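Long-range contacts in L-lysine 6-oxidase (Marinomonas mediterranea, PDB 3WEU), which oxidises the side-chain amine of free L-lysine with a cysteine tryptophylquinone cofactor, releasing ammonium and the hydrogen peroxide that kills bacteria: residues Cys265-Val270 with Asp406-Phe411; Ala293-Asp298 with Gly419-Gly424; Asn338-Tyr343 with Gln415-Glu420; Tyr345-Asp350 with Leu374-Met379. All blocks are in the same frame, centred on the assembly; numbering follows the deposited sequence. Where two conformers were deposited one is given.

Contact 1: Cys265-Val270 with Asp406-Phe411; sequences CFDVGV and DATQLF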
# COMPACT_ATOMS: atom_id res chain seq x y z
N CYS A 265 -37.29 -14.72 14.73
CA CYS A 265 -37.83 -14.68 16.09
C CYS A 265 -39.02 -15.63 16.23
O CYS A 265 -39.13 -16.30 17.26
CB CYS A 265 -38.21 -13.24 16.53
SG CYS A 265 -36.75 -12.23 16.76
N PHE A 266 -39.91 -15.68 15.22
CA PHE A 266 -41.04 -16.55 15.21
C PHE A 266 -40.61 -18.03 15.29
O PHE A 266 -41.09 -18.79 16.10
CB PHE A 266 -41.90 -16.30 13.94
CG PHE A 266 -43.17 -17.07 13.90
CD1 PHE A 266 -44.18 -16.75 14.80
CD2 PHE A 266 -43.33 -18.18 13.09
CE1 PHE A 266 -45.34 -17.51 14.84
CE2 PHE A 266 -44.49 -18.90 13.09
CZ PHE A 266 -45.52 -18.56 13.95
N ASP A 267 -39.65 -18.41 14.44
CA ASP A 267 -39.17 -19.80 14.41
C ASP A 267 -38.56 -20.20 15.76
O ASP A 267 -38.86 -21.28 16.27
CB ASP A 267 -38.11 -19.89 13.30
CG ASP A 267 -37.38 -21.20 13.25
OD1 ASP A 267 -38.06 -22.26 13.16
OD2 ASP A 267 -36.12 -21.13 13.23
N VAL A 268 -37.70 -19.35 16.30
CA VAL A 268 -37.15 -19.55 17.62
C VAL A 268 -38.26 -19.72 18.64
O VAL A 268 -38.21 -20.65 19.52
CB VAL A 268 -36.19 -18.42 18.01
CG1 VAL A 268 -35.79 -18.49 19.49
CG2 VAL A 268 -34.95 -18.44 17.20
N GLY A 269 -39.28 -18.90 18.52
CA GLY A 269 -40.43 -18.92 19.42
C GLY A 269 -41.21 -20.22 19.40
O GLY A 269 -41.62 -20.78 20.46
N VAL A 270 -41.46 -20.68 18.18
CA VAL A 270 -42.25 -21.89 17.97
C VAL A 270 -41.49 -23.08 18.53
O VAL A 270 -42.06 -23.92 19.22
CB VAL A 270 -42.58 -22.06 16.44
CG1 VAL A 270 -43.11 -23.44 16.15
CG2 VAL A 270 -43.62 -21.03 16.02
N ASP A 406 -36.19 -20.97 6.92
CA ASP A 406 -36.07 -21.40 8.30
C ASP A 406 -37.00 -22.58 8.55
O ASP A 406 -37.84 -22.88 7.73
CB ASP A 406 -36.20 -20.23 9.33
CG ASP A 406 -37.58 -19.68 9.51
OD1 ASP A 406 -38.54 -20.48 9.63
OD2 ASP A 406 -37.72 -18.39 9.66
N ALA A 407 -36.80 -23.27 9.65
CA ALA A 407 -37.45 -24.55 9.88
C ALA A 407 -38.96 -24.41 9.96
O ALA A 407 -39.68 -25.26 9.46
CB ALA A 407 -36.91 -25.21 11.13
N THR A 408 -39.43 -23.28 10.46
CA THR A 408 -40.87 -23.04 10.58
C THR A 408 -41.51 -22.69 9.24
O THR A 408 -42.54 -23.27 8.85
CB THR A 408 -41.18 -22.06 11.72
OG1 THR A 408 -40.66 -22.65 12.94
CG2 THR A 408 -42.70 -21.77 11.82
N GLN A 409 -40.84 -21.81 8.46
CA GLN A 409 -41.33 -21.57 7.13
C GLN A 409 -41.42 -22.84 6.37
O GLN A 409 -42.37 -23.08 5.64
CB GLN A 409 -40.42 -20.60 6.40
CG GLN A 409 -40.36 -19.22 6.99
CD GLN A 409 -39.33 -18.35 6.27
OE1 GLN A 409 -38.13 -18.70 6.21
NE2 GLN A 409 -39.79 -17.26 5.67
N LEU A 410 -40.41 -23.67 6.47
CA LEU A 410 -40.38 -24.86 5.61
C LEU A 410 -41.41 -25.90 6.08
O LEU A 410 -42.08 -26.55 5.25
CB LEU A 410 -38.99 -25.43 5.60
CG LEU A 410 -38.78 -26.64 4.73
CD1 LEU A 410 -38.84 -26.27 3.24
CD2 LEU A 410 -37.49 -27.39 5.02
N PHE A 411 -41.61 -26.00 7.39
CA PHE A 411 -42.66 -26.87 7.91
C PHE A 411 -44.04 -26.47 7.31
O PHE A 411 -44.81 -27.28 6.81
CB PHE A 411 -42.74 -26.78 9.43
CG PHE A 411 -43.97 -27.41 9.96
CD1 PHE A 411 -44.12 -28.77 9.83
CD2 PHE A 411 -45.01 -26.65 10.41
CE1 PHE A 411 -45.29 -29.39 10.24
CE2 PHE A 411 -46.17 -27.25 10.83
CZ PHE A 411 -46.33 -28.63 10.73
O HOH W 1 -34.59 -22.63 11.49
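Asp267, on helix 261-272, reaches across to the first turn of helix 407-418 and meets Thr408 there. Its CG stands anti to the backbone N (chi1 172°), which carries the carboxylate out from the helix. CB lies 3.7 Å from OD1 of Asp406, and beyond it the two carboxylates stack with planes only 8° apart. At the tip, OD1 of Asp267 takes the hydroxyl proton of Thr408 OG1 on its anti lone pair at 2.6 Å, with a weak second bond from Thr408 N. OD2 accepts from a water that in turn takes the N-H of Ala407, and it also forms a salt bridge with Arg271. That arginine probably offsets the closeness of two acids whose OD1 atoms are 4.0 Å apart. Asp406 is itself the N-cap: its OD1 receives Gln409 N at 2.9 Å, while Gln409 OE1 accepts from Asp406 N, completing a capping box. The methyl CG2 of Thr408 touches Phe266 CE2 at 3.6 Å. The local axes of the two helical segments are 82° apart, with Tyr287 of strand 286-287 packed against Asp267, Val270 and Ala407 and hydrogen-bonded to Thr408 OG1.

Contact 2: Ala293-Asp298 with Gly419-Gly424; sequences ANFDRD and GEFTAG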
# COMPACT_ATOMS: atom_id res chain seq x y z
N ALA A 293 -51.99 -25.27 7.82
CA ALA A 293 -51.45 -23.95 7.53
C ALA A 293 -52.52 -23.11 6.89
O ALA A 293 -53.60 -23.61 6.50
CB ALA A 293 -50.23 -24.09 6.58
N ASN A 294 -52.24 -21.86 6.69
CA ASN A 294 -53.17 -20.99 6.01
C ASN A 294 -52.41 -20.42 4.79
O ASN A 294 -51.32 -19.85 4.95
CB ASN A 294 -53.60 -19.83 6.91
CG ASN A 294 -54.47 -18.81 6.17
OD1 ASN A 294 -54.04 -17.67 5.89
ND2 ASN A 294 -55.71 -19.21 5.85
N PHE A 295 -53.03 -20.45 3.61
CA PHE A 295 -52.33 -19.98 2.44
C PHE A 295 -51.91 -18.52 2.55
O PHE A 295 -50.73 -18.17 2.35
CB PHE A 295 -53.12 -20.17 1.18
CG PHE A 295 -52.34 -19.74 -0.05
CD1 PHE A 295 -51.37 -20.55 -0.58
CD2 PHE A 295 -52.56 -18.48 -0.62
CE1 PHE A 295 -50.63 -20.15 -1.67
CE2 PHE A 295 -51.85 -18.08 -1.73
CZ PHE A 295 -50.88 -18.92 -2.25
N ASP A 296 -52.85 -17.65 2.79
CA ASP A 296 -52.57 -16.25 2.81
C ASP A 296 -51.55 -15.85 3.89
O ASP A 296 -50.72 -14.98 3.64
CB ASP A 296 -53.82 -15.36 2.97
CG ASP A 296 -54.74 -15.33 1.72
OD1 ASP A 296 -54.32 -15.56 0.61
OD2 ASP A 296 -55.96 -15.11 1.89
N ARG A 297 -51.64 -16.39 5.08
CA ARG A 297 -50.78 -16.00 6.19
C ARG A 297 -49.39 -16.64 6.06
O ARG A 297 -48.40 -16.01 6.34
CB ARG A 297 -51.39 -16.48 7.52
CG ARG A 297 -50.66 -16.13 8.82
CD ARG A 297 -51.31 -16.75 10.11
NE ARG A 297 -51.20 -18.18 10.02
CZ ARG A 297 -51.89 -19.07 10.71
NH1 ARG A 297 -52.78 -18.69 11.62
NH2 ARG A 297 -51.68 -20.38 10.48
N ASP A 298 -49.32 -17.90 5.66
CA ASP A 298 -48.10 -18.67 5.80
C ASP A 298 -47.33 -18.87 4.50
O ASP A 298 -46.10 -19.01 4.50
CB ASP A 298 -48.37 -20.05 6.38
CG ASP A 298 -49.07 -20.03 7.75
OD1 ASP A 298 -48.80 -19.14 8.58
OD2 ASP A 298 -49.93 -20.96 7.96
N GLY A 419 -51.46 -30.57 1.41
CA GLY A 419 -52.87 -30.28 1.28
C GLY A 419 -53.49 -29.89 2.64
O GLY A 419 -54.67 -29.60 2.71
N GLU A 420 -52.67 -29.81 3.67
CA GLU A 420 -53.06 -29.36 5.02
C GLU A 420 -53.00 -27.87 5.12
O GLU A 420 -52.19 -27.30 5.81
CB GLU A 420 -52.17 -29.98 6.03
CG GLU A 420 -52.16 -31.52 6.00
CD GLU A 420 -53.46 -32.14 6.61
OE1 GLU A 420 -54.48 -31.42 6.80
OE2 GLU A 420 -53.45 -33.34 6.87
N PHE A 421 -53.86 -27.21 4.39
CA PHE A 421 -53.96 -25.80 4.47
C PHE A 421 -55.30 -25.29 4.07
O PHE A 421 -55.99 -25.91 3.29
CB PHE A 421 -52.94 -25.05 3.58
CG PHE A 421 -53.16 -25.17 2.10
CD1 PHE A 421 -52.79 -26.32 1.39
CD2 PHE A 421 -53.69 -24.12 1.39
CE1 PHE A 421 -52.92 -26.39 -0.01
CE2 PHE A 421 -53.90 -24.21 0.03
CZ PHE A 421 -53.52 -25.33 -0.68
N THR A 422 -55.60 -24.09 4.52
CA THR A 422 -56.80 -23.41 4.13
C THR A 422 -56.56 -22.21 3.31
O THR A 422 -55.44 -21.68 3.21
CB THR A 422 -57.49 -22.90 5.42
OG1 THR A 422 -56.52 -22.17 6.18
CG2 THR A 422 -58.00 -24.03 6.25
N ALA A 423 -57.64 -21.75 2.75
CA ALA A 423 -57.76 -20.51 2.05
C ALA A 423 -58.70 -19.65 2.82
O ALA A 423 -59.66 -20.14 3.42
CB ALA A 423 -58.27 -20.79 0.65
N GLY A 424 -58.44 -18.36 2.85
CA GLY A 424 -59.26 -17.43 3.54
C GLY A 424 -58.46 -16.85 4.71
O GLY A 424 -57.28 -17.13 4.88
O HOH W 2 -55.92 -23.03 8.67
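A short two-stranded parallel sheet, whose strand 293-294 runs straight into helix 295-308, pairs Ala293 with Phe421 and Asn294 with Thr422. Ala293 N gives its proton to Glu420 O at 2.9 Å, and Ala293 O receives Thr422 N. The third backbone bond, Phe295 N to Thr422 O at 2.7 Å, is nearly straight and already comes from the first residue of the helix. Asn294 works in two directions at once. With CG anti to the backbone N (chi1 174°), its amide is carried over the second strand, where ND2 spends both protons close to the amide plane: one on Thr422 OG1 at 3.1 Å, the other on Gly424 O at 2.8 Å, which it meets from above the carbonyl plane. OD1 turns back as the N-cap and accepts from Arg297 N. Asp298 OD2 takes the backbone N-H of Asn294 as well as NH2 of Arg297, whose guanidinium grips the carboxylate side-on through NE and NH2. On the face with Ala293, CB of that residue lies 4.2 Å from Phe421 CB. The Phe421 ring also reaches Phe295, its CD2 coming 4.0 Å from Phe295 CB. Glu420, just ahead of the strand, centres an inverse gamma turn that follows the Schellman motif at Gly419. The arrangement is that of an asparagine N-cap whose amide nitrogen ties the helix start to a neighbouring parallel strand.

Contact 3: Asn338-Tyr343 with Gln415-Glu420; sequences NRMKYY and QWAEGE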
# COMPACT_ATOMS: atom_id res chain seq x y z
N ASN A 338 -48.33 -31.51 -8.08
CA ASN A 338 -47.81 -30.18 -8.33
C ASN A 338 -47.28 -29.46 -7.10
O ASN A 338 -46.15 -28.91 -7.12
CB ASN A 338 -48.89 -29.30 -8.94
CG ASN A 338 -49.21 -29.65 -10.35
OD1 ASN A 338 -48.40 -30.17 -11.08
ND2 ASN A 338 -50.41 -29.30 -10.77
N ARG A 339 -48.04 -29.47 -6.01
CA ARG A 339 -47.58 -28.79 -4.79
C ARG A 339 -46.33 -29.46 -4.21
O ARG A 339 -45.41 -28.77 -3.73
CB ARG A 339 -48.67 -28.71 -3.73
CG ARG A 339 -49.86 -27.85 -4.14
CD ARG A 339 -50.86 -27.75 -3.00
NE ARG A 339 -51.81 -28.82 -3.13
CZ ARG A 339 -51.84 -29.90 -2.38
NH1 ARG A 339 -51.00 -30.04 -1.40
NH2 ARG A 339 -52.73 -30.82 -2.63
N MET A 340 -46.31 -30.79 -4.27
CA MET A 340 -45.18 -31.54 -3.75
C MET A 340 -43.89 -31.29 -4.59
O MET A 340 -42.78 -31.24 -4.04
CB MET A 340 -45.48 -33.02 -3.77
CG MET A 340 -46.47 -33.49 -2.76
SD MET A 340 -45.86 -33.38 -1.08
CE MET A 340 -44.32 -34.11 -1.21
N LYS A 341 -44.06 -31.19 -5.90
CA LYS A 341 -42.93 -30.91 -6.77
C LYS A 341 -42.36 -29.53 -6.38
O LYS A 341 -41.16 -29.41 -6.27
CB LYS A 341 -43.31 -30.91 -8.19
CG LYS A 341 -42.09 -30.99 -9.12
CD LYS A 341 -42.56 -30.95 -10.56
CE LYS A 341 -41.86 -31.92 -11.52
NZ LYS A 341 -40.48 -32.18 -11.08
N TYR A 342 -43.21 -28.53 -6.18
CA TYR A 342 -42.82 -27.16 -5.80
C TYR A 342 -42.03 -27.22 -4.48
O TYR A 342 -40.93 -26.73 -4.36
CB TYR A 342 -44.11 -26.31 -5.67
CG TYR A 342 -43.97 -24.86 -5.30
CD1 TYR A 342 -43.47 -24.45 -4.07
CD2 TYR A 342 -44.38 -23.86 -6.20
CE1 TYR A 342 -43.35 -23.09 -3.74
CE2 TYR A 342 -44.23 -22.52 -5.87
CZ TYR A 342 -43.74 -22.14 -4.64
OH TYR A 342 -43.59 -20.80 -4.35
N TYR A 343 -42.58 -27.91 -3.49
CA TYR A 343 -41.96 -28.06 -2.21
C TYR A 343 -40.63 -28.82 -2.24
O TYR A 343 -39.67 -28.46 -1.56
CB TYR A 343 -42.91 -28.85 -1.27
CG TYR A 343 -42.27 -29.24 0.03
CD1 TYR A 343 -42.10 -28.34 1.05
CD2 TYR A 343 -41.83 -30.53 0.26
CE1 TYR A 343 -41.51 -28.71 2.28
CE2 TYR A 343 -41.25 -30.92 1.46
CZ TYR A 343 -41.10 -29.99 2.48
OH TYR A 343 -40.46 -30.34 3.67
N GLN A 415 -46.73 -28.48 4.88
CA GLN A 415 -48.13 -28.67 5.14
C GLN A 415 -48.96 -28.27 3.92
O GLN A 415 -49.90 -28.97 3.51
CB GLN A 415 -48.56 -27.89 6.38
CG GLN A 415 -47.95 -28.36 7.69
CD GLN A 415 -48.11 -29.84 7.91
OE1 GLN A 415 -47.25 -30.66 7.48
NE2 GLN A 415 -49.19 -30.22 8.57
N TRP A 416 -48.62 -27.15 3.32
CA TRP A 416 -49.20 -26.77 2.07
C TRP A 416 -49.06 -27.83 1.03
O TRP A 416 -50.07 -28.20 0.38
CB TRP A 416 -48.66 -25.40 1.59
CG TRP A 416 -49.01 -25.02 0.21
CD1 TRP A 416 -50.16 -24.39 -0.23
CD2 TRP A 416 -48.18 -25.15 -0.94
NE1 TRP A 416 -50.10 -24.18 -1.57
CE2 TRP A 416 -48.91 -24.67 -2.04
CE3 TRP A 416 -46.93 -25.71 -1.16
CZ2 TRP A 416 -48.38 -24.64 -3.31
CZ3 TRP A 416 -46.42 -25.73 -2.45
CH2 TRP A 416 -47.13 -25.18 -3.49
N ALA A 417 -47.85 -28.37 0.88
CA ALA A 417 -47.60 -29.38 -0.13
C ALA A 417 -48.51 -30.64 0.11
O ALA A 417 -49.09 -31.22 -0.84
CB ALA A 417 -46.17 -29.80 -0.08
N GLU A 418 -48.59 -31.02 1.38
CA GLU A 418 -49.55 -32.08 1.81
C GLU A 418 -51.03 -31.81 1.61
O GLU A 418 -51.78 -32.76 1.67
CB GLU A 418 -49.33 -32.49 3.25
CG GLU A 418 -47.95 -33.08 3.47
CD GLU A 418 -47.79 -34.49 2.89
OE1 GLU A 418 -48.74 -35.10 2.39
OE2 GLU A 418 -46.67 -34.98 2.97
N GLY A 419 -51.46 -30.57 1.41
CA GLY A 419 -52.87 -30.28 1.28
C GLY A 419 -53.49 -29.89 2.64
O GLY A 419 -54.67 -29.60 2.71
N GLU A 420 -52.67 -29.81 3.67
CA GLU A 420 -53.06 -29.36 5.02
C GLU A 420 -53.00 -27.87 5.12
O GLU A 420 -52.19 -27.30 5.81
CB GLU A 420 -52.17 -29.98 6.03
CG GLU A 420 -52.16 -31.52 6.00
CD GLU A 420 -53.46 -32.14 6.61
OE1 GLU A 420 -54.48 -31.42 6.80
OE2 GLU A 420 -53.45 -33.34 6.87
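Ala417 lies at the apolar centre, its CB 3.6 Å from CB of Tyr343 and 3.7 Å from the sulfur of Met340, whose chain is bent at both chi2 and chi3. Beside it Trp416 meets two residues of helix 336-344, one at its edge and one over a face. The edge of its six-membered ring points at the face of Tyr342 in a T-shaped pair, centroids 5.0 Å apart and planes at 71°, with CH2 over that face. One face of the same indole carries the aliphatic part of Arg339: CG stands 4.0 Å from the centroid of the six-membered ring in a CH-pi contact, and CD follows farther along the ring system. Both aromatics have CG anti to the backbone N, Tyr342 at chi1 -179° and Trp416 at 169°, which carries the rings outward to where they meet.

This is the packing of helix 336-344 against the last turn of helix 407-418, where the chain leaves the helix by a Schellman motif at Gly419. Gly419 N bonds back to Trp416 O. Arg339 NH1 lies 2.7 Å from that same oxygen, but Arg339 was modelled in two conformers and this one is crowded against the helix end, so the bond is doubtful. In this conformer NH2 also bonds Ser332 O. Trp416 NE1 donates to Tyr328 O and Tyr342 OH bonds Phe321 O, while at the exposed end Glu418 OE1 forms a salt bridge with Lys336 NZ.

Contact 4: Tyr345-Asp350 with Leu374-Met379; sequences YFRQLD and LPLMPM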
# COMPACT_ATOMS: atom_id res chain seq x y z
N TYR A 345 -38.47 -28.83 -4.41
CA TYR A 345 -37.37 -28.01 -4.90
C TYR A 345 -36.75 -27.11 -3.86
O TYR A 345 -35.71 -26.44 -4.15
CB TYR A 345 -37.85 -27.19 -6.09
CG TYR A 345 -37.93 -27.91 -7.42
CD1 TYR A 345 -36.86 -28.73 -7.89
CD2 TYR A 345 -39.02 -27.76 -8.26
CE1 TYR A 345 -36.91 -29.34 -9.17
CE2 TYR A 345 -39.08 -28.38 -9.53
CZ TYR A 345 -38.02 -29.11 -9.97
OH TYR A 345 -38.06 -29.66 -11.17
N PHE A 346 -37.34 -27.05 -2.66
CA PHE A 346 -36.74 -26.30 -1.54
C PHE A 346 -35.72 -27.15 -0.84
O PHE A 346 -35.93 -28.34 -0.64
CB PHE A 346 -37.80 -25.75 -0.60
CG PHE A 346 -38.52 -24.55 -1.18
CD1 PHE A 346 -39.36 -24.67 -2.26
CD2 PHE A 346 -38.32 -23.32 -0.62
CE1 PHE A 346 -39.98 -23.55 -2.82
CE2 PHE A 346 -38.90 -22.18 -1.14
CZ PHE A 346 -39.73 -22.28 -2.25
N ARG A 347 -34.56 -26.54 -0.52
CA ARG A 347 -33.56 -27.23 0.29
C ARG A 347 -34.06 -27.47 1.70
O ARG A 347 -34.59 -26.56 2.39
CB ARG A 347 -32.23 -26.49 0.35
CG ARG A 347 -31.60 -26.20 -1.01
CD ARG A 347 -30.13 -25.73 -0.84
NE ARG A 347 -29.69 -25.40 -2.19
CZ ARG A 347 -30.02 -24.27 -2.84
NH1 ARG A 347 -30.67 -23.29 -2.29
NH2 ARG A 347 -29.63 -24.11 -4.08
N GLN A 348 -33.93 -28.74 2.12
CA GLN A 348 -34.11 -29.07 3.52
C GLN A 348 -32.98 -28.41 4.30
O GLN A 348 -31.93 -28.04 3.72
CB GLN A 348 -34.12 -30.60 3.66
CG GLN A 348 -35.31 -31.26 2.98
CD GLN A 348 -36.63 -31.03 3.73
OE1 GLN A 348 -36.68 -31.16 4.93
NE2 GLN A 348 -37.64 -30.57 3.04
N LEU A 349 -33.17 -28.25 5.61
CA LEU A 349 -32.15 -27.67 6.48
C LEU A 349 -31.05 -28.64 6.84
O LEU A 349 -31.36 -29.78 7.12
CB LEU A 349 -32.69 -27.10 7.79
CG LEU A 349 -33.40 -25.73 7.66
CD1 LEU A 349 -34.70 -25.89 6.89
CD2 LEU A 349 -33.69 -25.15 9.04
N ASP A 350 -29.80 -28.17 6.85
CA ASP A 350 -28.72 -28.99 7.38
C ASP A 350 -28.94 -29.18 8.88
O ASP A 350 -29.49 -28.33 9.57
CB ASP A 350 -27.36 -28.30 7.23
CG ASP A 350 -26.81 -28.37 5.83
OD1 ASP A 350 -27.54 -28.86 4.95
OD2 ASP A 350 -25.68 -27.88 5.58
N LEU A 374 -32.37 -27.61 -12.17
CA LEU A 374 -32.95 -26.37 -11.58
C LEU A 374 -32.22 -26.08 -10.29
O LEU A 374 -32.03 -26.99 -9.50
CB LEU A 374 -34.47 -26.53 -11.25
CG LEU A 374 -35.19 -25.31 -10.72
CD1 LEU A 374 -35.28 -24.24 -11.83
CD2 LEU A 374 -36.59 -25.74 -10.27
N PRO A 375 -31.83 -24.81 -10.06
CA PRO A 375 -31.26 -24.44 -8.72
C PRO A 375 -32.31 -24.57 -7.65
O PRO A 375 -33.44 -24.06 -7.81
CB PRO A 375 -30.82 -22.96 -8.88
CG PRO A 375 -30.60 -22.82 -10.41
CD PRO A 375 -31.69 -23.71 -11.04
N LEU A 376 -31.93 -25.22 -6.55
CA LEU A 376 -32.83 -25.39 -5.46
C LEU A 376 -33.09 -24.11 -4.68
O LEU A 376 -32.37 -23.13 -4.87
CB LEU A 376 -32.33 -26.52 -4.57
CG LEU A 376 -32.15 -27.88 -5.24
CD1 LEU A 376 -31.55 -28.86 -4.25
CD2 LEU A 376 -33.48 -28.45 -5.73
N MET A 377 -34.19 -24.11 -3.90
CA MET A 377 -34.80 -22.90 -3.42
C MET A 377 -34.64 -22.70 -1.92
O MET A 377 -34.66 -23.67 -1.15
CB MET A 377 -36.30 -22.91 -3.74
CG MET A 377 -36.52 -22.69 -5.24
SD MET A 377 -36.26 -20.97 -5.69
CE MET A 377 -37.62 -20.21 -4.87
N PRO A 378 -34.57 -21.44 -1.49
CA PRO A 378 -34.42 -20.26 -2.32
C PRO A 378 -32.97 -20.27 -2.88
O PRO A 378 -32.05 -20.79 -2.22
CB PRO A 378 -34.63 -19.11 -1.34
CG PRO A 378 -34.50 -19.70 -0.00
CD PRO A 378 -34.58 -21.15 -0.07
N MET A 379 -32.80 -19.74 -4.07
CA MET A 379 -31.47 -19.70 -4.69
C MET A 379 -30.67 -18.45 -4.27
O MET A 379 -30.91 -17.32 -4.78
CB MET A 379 -31.57 -19.80 -6.18
CG MET A 379 -30.20 -19.89 -6.88
SD MET A 379 -29.16 -21.25 -6.27
CE MET A 379 -27.71 -20.23 -5.84
O HOH W 3 -35.47 -24.09 1.74
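With CG anti to the carbonyl carbon (chi1 -75°) and chi2 at 69°, Phe346 lays its ring squarely on Met377: CB of Met377 lies 3.5 Å from the centroid of the Phe346 ring, almost on the ring normal. Met377's own chi1 of -73°, with bends at chi2 and chi3, brings SD above the same face at a distance, a Met-aromatic contact, and CE to 3.9 Å from Phe346 CZ. Tyr345 has a matching partner: Leu374 CD2 sits over the middle of the Tyr345 ring, also 3.5 Å from the centroid, while Leu376 CD2 approaches the ring edge. Between these apolar pairs the backbones form a single bridge. Met377 N donates to Tyr345 O at 2.8 Å, and Arg347 N to Met377 O at 2.9 Å; a water spans Met377 O and Arg347 O. Arg347, extended from CG to NE, runs past Leu376 CB and lays one face of its guanidinium over the Leu376-Met377 peptide. Pro378 O takes a weak bond from NH1 at the edge of the group, and NH2 makes a weak one to Met379 SD, 3.6 Å away. Further hydrogen bonds, from NE to Val363 O, NH2 to Leu364 O and NH1 to Leu403 O, hold this buried cation among carbonyls. Around these two parts of the long loop between helix 336-344 and strand 381-382, Leu413 of helix 407-418 packs on Phe346, Phe402 of strand 400-402 on Arg347, and Tyr576 of strand 575-579 on Pro375 and Met379.

Overall arrangement
All four contacts lie on one side of the chain's centre and gather round helix 407-418, which contacts 1 and 3 share. Its first turns form contact 1, its end contact 3, and the strand just after it contact 2, while Leu410 and Ala407 of the helix pack on Leu349 of contact 4. Contacts 2 and 3 are closest, centres about 11 Å apart, and share Gly419 and Glu420; contacts 2 and 4 are farthest, centres about 21 Å apart. Tyr343 OH probably hydrogen-bonds Gln348 NE2, linking contacts 3 and 4. Along the chain the first partners run from 265 to 350, followed by 374-379 and then 406-424, so one helix gathers several earlier segments into a single compact region.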